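Local coordinates for alpha-catenin-like protein hmp-1 (Caenorhabditis elegans, PDB 5H5M) that links the cadherin-catenin complex to actin filaments at adherens junctions, where it supports cell migration and cell shape changes in embryonic body enclosure and elongation, at residues Leu237-Asp251 with Ser282-Val294. Residues are numbered along the deposited sequence; the frame is centred on the assembly and turned at random.
Sequences LDDFLAVSEAHIVED and SIRGRALRVCDVV
The guanidinium of Arg-286 has His-247 CB over one face and the nearly coplanar carboxylate of Asp-251 at its edge. The Phe-240 ring carries Ser-244 OG over one face, and Val-290 N lies at its edge. These residues join two antiparallel helices, 237-260 and 276-300, in a helical bundle of the vinculin/alpha-catenin M domain. The axes of the two short segments come within 9.6 Å, and their directions differ by 167°.

Arg-286 grips Asp-251 side-on. Its NE gives a nearly straight bond of 2.7 Å to Asp-251 OD2, in the guanidinium plane. Its NH2 reaches Asp-251 OD1 at 3.2 Å. Both oxygens use their syn lone pairs. Arg-254 forms a second salt bridge with Asp-251, and NH1 of Arg-286 forms one with Asp-121. A methionine in place of Arg-286 would probably leave Asp-251 with Arg-254 but without the two-nitrogen grip, and Asp-121 without its arginine partner. His-247 bonds to Asp-117 and Ser-120.

The other end is mostly apolar. Phe-240 has CG anti to its backbone N (chi1 -175°), which carries CE2 to Val-293 CG2. The Arg-289 guanidinium comes obliquely to this ring and forms a salt bridge with Asp-232. Leu-241 CD2 touches Val-290 CG1 and Val-294 CG2. Val-290 CG2 packs on CB of Ser-244; the OG of that serine donates a hydrogen bond to Phe-240 O at 2.7 Å, from above the carbonyl plane.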
loop_
_atom_site.group_PDB
_atom_site.type_symbol
_atom_site.label_atom_id
_atom_site.label_comp_id
_atom_site.label_asym_id
_atom_site.label_seq_id
_atom_site.Cartn_x
_atom_site.Cartn_y
_atom_site.Cartn_z
ATOM N N LEU A 237 -7.936 -1.868 8.014
ATOM C CA LEU A 237 -6.846 -2.642 8.597
ATOM C C LEU A 237 -6.665 -4.013 7.945
ATOM O O LEU A 237 -5.537 -4.450 7.719
ATOM C CB LEU A 237 -7.074 -2.811 10.100
ATOM C CG LEU A 237 -6.072 -3.671 10.873
ATOM C CD1 LEU A 237 -4.664 -3.135 10.701
ATOM C CD2 LEU A 237 -6.451 -3.721 12.346
ATOM N N ASP A 238 -7.767 -4.688 7.635
ATOM C CA ASP A 238 -7.667 -6.025 7.063
ATOM C C ASP A 238 -7.008 -6.014 5.688
ATOM O O ASP A 238 -6.184 -6.881 5.389
ATOM C CB ASP A 238 -9.034 -6.688 6.964
ATOM C CG ASP A 238 -8.934 -8.131 6.510
ATOM O OD1 ASP A 238 -9.202 -8.401 5.320
ATOM O OD2 ASP A 238 -8.556 -8.988 7.340
ATOM N N ASP A 239 -7.378 -5.045 4.856
ATOM C CA ASP A 239 -6.726 -4.862 3.563
ATOM C C ASP A 239 -5.222 -4.675 3.737
ATOM O O ASP A 239 -4.419 -5.301 3.035
ATOM C CB ASP A 239 -7.309 -3.663 2.816
ATOM C CG ASP A 239 -8.708 -3.920 2.302
ATOM O OD1 ASP A 239 -9.077 -5.102 2.143
ATOM O OD2 ASP A 239 -9.435 -2.938 2.049
ATOM N N PHE A 240 -4.842 -3.822 4.683
ATOM C CA PHE A 240 -3.430 -3.530 4.872
ATOM C C PHE A 240 -2.659 -4.766 5.318
ATOM O O PHE A 240 -1.561 -5.016 4.835
ATOM C CB PHE A 240 -3.225 -2.401 5.881
ATOM C CG PHE A 240 -1.790 -1.982 6.009
ATOM C CD1 PHE A 240 -1.213 -1.154 5.060
ATOM C CD2 PHE A 240 -1.008 -2.438 7.059
ATOM C CE1 PHE A 240 0.111 -0.774 5.162
ATOM C CE2 PHE A 240 0.317 -2.061 7.168
ATOM C CZ PHE A 240 0.877 -1.230 6.216
ATOM N N LEU A 241 -3.241 -5.541 6.226
ATOM C CA LEU A 241 -2.579 -6.733 6.735
ATOM C C LEU A 241 -2.538 -7.844 5.690
ATOM O O LEU A 241 -1.565 -8.595 5.616
ATOM C CB LEU A 241 -3.273 -7.228 8.005
ATOM C CG LEU A 241 -3.231 -6.272 9.200
ATOM C CD1 LEU A 241 -3.794 -6.948 10.431
ATOM C CD2 LEU A 241 -1.815 -5.773 9.461
ATOM N N ALA A 242 -3.592 -7.946 4.883
ATOM C CA ALA A 242 -3.665 -8.978 3.852
ATOM C C ALA A 242 -2.649 -8.713 2.744
ATOM O O ALA A 242 -1.988 -9.633 2.259
ATOM C CB ALA A 242 -5.075 -9.061 3.275
ATOM N N VAL A 243 -2.529 -7.450 2.349
ATOM C CA VAL A 243 -1.558 -7.048 1.339
ATOM C C VAL A 243 -0.133 -7.121 1.895
ATOM O O VAL A 243 0.779 -7.590 1.214
ATOM C CB VAL A 243 -1.850 -5.624 0.816
ATOM C CG1 VAL A 243 -0.685 -5.096 -0.003
ATOM C CG2 VAL A 243 -3.132 -5.611 -0.006
ATOM N N SER A 244 0.049 -6.670 3.134
ATOM C CA SER A 244 1.354 -6.744 3.791
ATOM C C SER A 244 1.871 -8.177 3.821
ATOM O O SER A 244 3.031 -8.435 3.499
ATOM C CB SER A 244 1.287 -6.192 5.217
ATOM O OG SER A 244 1.140 -4.784 5.216
ATOM N N GLU A 245 0.998 -9.103 4.199
ATOM C CA GLU A 245 1.360 -10.514 4.255
ATOM C C GLU A 245 1.721 -11.045 2.868
ATOM O O GLU A 245 2.700 -11.768 2.708
ATOM C CB GLU A 245 0.216 -11.330 4.857
ATOM C CG GLU A 245 0.493 -12.811 4.979
ATOM C CD GLU A 245 -0.699 -13.577 5.521
ATOM O OE1 GLU A 245 -1.392 -13.048 6.418
ATOM O OE2 GLU A 245 -0.947 -14.706 5.045
ATOM N N ALA A 246 0.930 -10.671 1.867
ATOM C CA ALA A 246 1.176 -11.106 0.500
ATOM C C ALA A 246 2.471 -10.506 -0.047
ATOM O O ALA A 246 3.191 -11.150 -0.805
ATOM C CB ALA A 246 -0.002 -10.735 -0.397
ATOM N N HIS A 247 2.760 -9.268 0.341
ATOM C CA HIS A 247 3.949 -8.583 -0.148
ATOM C C HIS A 247 5.222 -9.143 0.489
ATOM O O HIS A 247 6.270 -9.195 -0.153
ATOM C CB HIS A 247 3.839 -7.078 0.106
ATOM C CG HIS A 247 2.967 -6.362 -0.880
ATOM N ND1 HIS A 247 2.879 -4.990 -0.939
ATOM C CD2 HIS A 247 2.150 -6.838 -1.853
ATOM C CE1 HIS A 247 2.044 -4.646 -1.908
ATOM N NE2 HIS A 247 1.588 -5.747 -2.473
ATOM N N ILE A 248 5.126 -9.557 1.749
ATOM C CA ILE A 248 6.242 -10.200 2.437
ATOM C C ILE A 248 6.627 -11.499 1.724
ATOM O O ILE A 248 7.809 -11.831 1.608
ATOM C CB ILE A 248 5.900 -10.484 3.920
ATOM C CG1 ILE A 248 5.884 -9.179 4.718
ATOM C CG2 ILE A 248 6.901 -11.439 4.537
ATOM C CD1 ILE A 248 5.398 -9.336 6.139
ATOM N N VAL A 249 5.623 -12.217 1.228
ATOM C CA VAL A 249 5.853 -13.417 0.430
ATOM C C VAL A 249 6.556 -13.073 -0.885
ATOM O O VAL A 249 7.522 -13.735 -1.268
ATOM C CB VAL A 249 4.532 -14.157 0.134
ATOM C CG1 VAL A 249 4.737 -15.243 -0.925
ATOM C CG2 VAL A 249 3.956 -14.743 1.415
ATOM N N GLU A 250 6.070 -12.034 -1.563
ATOM C CA GLU A 250 6.703 -11.538 -2.789
ATOM C C GLU A 250 8.169 -11.173 -2.571
ATOM O O GLU A 250 9.033 -11.526 -3.378
ATOM C CB GLU A 250 5.968 -10.311 -3.326
ATOM C CG GLU A 250 4.596 -10.570 -3.908
ATOM C CD GLU A 250 3.988 -9.312 -4.507
ATOM O OE1 GLU A 250 2.787 -9.330 -4.851
ATOM O OE2 GLU A 250 4.717 -8.303 -4.631
ATOM N N ASP A 251 8.439 -10.453 -1.485
ATOM C CA ASP A 251 9.803 -10.051 -1.148
ATOM C C ASP A 251 10.714 -11.259 -0.973
ATOM O O ASP A 251 11.851 -11.260 -1.444
ATOM C CB ASP A 251 9.823 -9.207 0.125
ATOM C CG ASP A 251 9.110 -7.884 -0.037
ATOM O OD1 ASP A 251 8.963 -7.417 -1.189
ATOM O OD2 ASP A 251 8.704 -7.309 0.997
ATOM N N SER A 282 12.949 -4.626 2.624
ATOM C CA SER A 282 11.516 -4.439 2.393
ATOM C C SER A 282 10.696 -5.168 3.448
ATOM O O SER A 282 9.739 -4.620 3.995
ATOM C CB SER A 282 11.115 -4.927 0.996
ATOM O OG SER A 282 11.719 -4.146 -0.021
ATOM N N ILE A 283 11.073 -6.412 3.721
ATOM C CA ILE A 283 10.390 -7.226 4.716
ATOM C C ILE A 283 10.424 -6.560 6.089
ATOM O O ILE A 283 9.408 -6.485 6.778
ATOM C CB ILE A 283 11.009 -8.628 4.797
ATOM C CG1 ILE A 283 10.733 -9.387 3.500
ATOM C CG2 ILE A 283 10.460 -9.395 5.991
ATOM C CD1 ILE A 283 11.272 -10.793 3.473
ATOM N N ARG A 284 11.592 -6.056 6.472
ATOM C CA ARG A 284 11.736 -5.376 7.754
ATOM C C ARG A 284 10.820 -4.153 7.831
ATOM O O ARG A 284 10.095 -3.971 8.811
ATOM C CB ARG A 284 13.190 -4.959 7.986
ATOM C CG ARG A 284 13.399 -4.199 9.285
ATOM C CD ARG A 284 14.852 -3.794 9.492
ATOM N NE ARG A 284 15.013 -3.032 10.728
ATOM C CZ ARG A 284 15.342 -3.566 11.901
ATOM N NH1 ARG A 284 15.563 -4.870 12.004
ATOM N NH2 ARG A 284 15.459 -2.792 12.973
ATOM N N GLY A 285 10.858 -3.327 6.788
ATOM C CA GLY A 285 10.051 -2.125 6.729
ATOM C C GLY A 285 8.561 -2.401 6.806
ATOM O O GLY A 285 7.842 -1.748 7.562
ATOM N N ARG A 286 8.099 -3.371 6.024
ATOM C CA ARG A 286 6.688 -3.741 6.009
ATOM C C ARG A 286 6.247 -4.308 7.356
ATOM O O ARG A 286 5.161 -3.993 7.848
ATOM C CB ARG A 286 6.408 -4.762 4.905
ATOM C CG ARG A 286 6.648 -4.264 3.486
ATOM C CD ARG A 286 6.078 -5.253 2.477
ATOM N NE ARG A 286 6.854 -5.315 1.242
ATOM C CZ ARG A 286 6.659 -4.524 0.190
ATOM N NH1 ARG A 286 5.714 -3.592 0.218
ATOM N NH2 ARG A 286 7.415 -4.663 -0.889
ATOM N N ALA A 287 7.094 -5.147 7.943
ATOM C CA ALA A 287 6.805 -5.763 9.231
ATOM C C ALA A 287 6.650 -4.709 10.319
ATOM O O ALA A 287 5.766 -4.809 11.171
ATOM C CB ALA A 287 7.903 -6.758 9.607
ATOM N N LEU A 288 7.508 -3.696 10.286
ATOM C CA LEU A 288 7.452 -2.632 11.279
ATOM C C LEU A 288 6.226 -1.745 11.063
ATOM O O LEU A 288 5.645 -1.228 12.022
ATOM C CB LEU A 288 8.737 -1.802 11.250
ATOM C CG LEU A 288 9.955 -2.499 11.868
ATOM C CD1 LEU A 288 11.209 -1.632 11.780
ATOM C CD2 LEU A 288 9.667 -2.886 13.313
ATOM N N ARG A 289 5.831 -1.572 9.805
ATOM C CA ARG A 289 4.604 -0.844 9.489
ATOM C C ARG A 289 3.385 -1.582 10.045
ATOM O O ARG A 289 2.468 -0.963 10.582
ATOM C CB ARG A 289 4.469 -0.644 7.979
ATOM C CG ARG A 289 5.275 0.525 7.442
ATOM C CD ARG A 289 4.584 1.851 7.762
ATOM N NE ARG A 289 3.409 2.055 6.917
ATOM C CZ ARG A 289 2.297 2.670 7.307
ATOM N NH1 ARG A 289 2.187 3.148 8.541
ATOM N NH2 ARG A 289 1.285 2.798 6.462
ATOM N N VAL A 290 3.392 -2.906 9.917
ATOM C CA VAL A 290 2.343 -3.748 10.485
ATOM C C VAL A 290 2.252 -3.547 11.999
ATOM O O VAL A 290 1.161 -3.431 12.554
ATOM C CB VAL A 290 2.587 -5.243 10.169
ATOM C CG1 VAL A 290 1.750 -6.145 11.078
ATOM C CG2 VAL A 290 2.295 -5.529 8.709
ATOM N N CYS A 291 3.403 -3.490 12.662
ATOM C CA CYS A 291 3.441 -3.238 14.101
ATOM C C CYS A 291 2.840 -1.879 14.453
ATOM O O CYS A 291 2.030 -1.775 15.376
ATOM C CB CYS A 291 4.877 -3.323 14.630
ATOM S SG CYS A 291 5.601 -4.983 14.563
ATOM N N ASP A 292 3.241 -0.843 13.719
ATOM C CA ASP A 292 2.741 0.513 13.958
ATOM C C ASP A 292 1.225 0.603 13.825
ATOM O O ASP A 292 0.544 1.165 14.684
ATOM C CB ASP A 292 3.383 1.506 12.988
ATOM C CG ASP A 292 4.838 1.774 13.303
ATOM O OD1 ASP A 292 5.258 1.511 14.449
ATOM O OD2 ASP A 292 5.559 2.257 12.403
ATOM N N VAL A 293 0.709 0.039 12.740
ATOM C CA VAL A 293 -0.698 0.167 12.384
ATOM C C VAL A 293 -1.604 -0.631 13.322
ATOM O O VAL A 293 -2.699 -0.186 13.664
ATOM C CB VAL A 293 -0.923 -0.273 10.918
ATOM C CG1 VAL A 293 -2.397 -0.376 10.594
ATOM C CG2 VAL A 293 -0.246 0.705 9.968
ATOM N N VAL A 294 -1.145 -1.797 13.755
ATOM C CA VAL A 294 -1.954 -2.629 14.639
ATOM C C VAL A 294 -1.911 -2.101 16.074
ATOM O O VAL A 294 -2.931 -2.090 16.766
ATOM C CB VAL A 294 -1.503 -4.103 14.608
ATOM C CG1 VAL A 294 -2.343 -4.927 15.552
ATOM C CG2 VAL A 294 -1.617 -4.662 13.198
#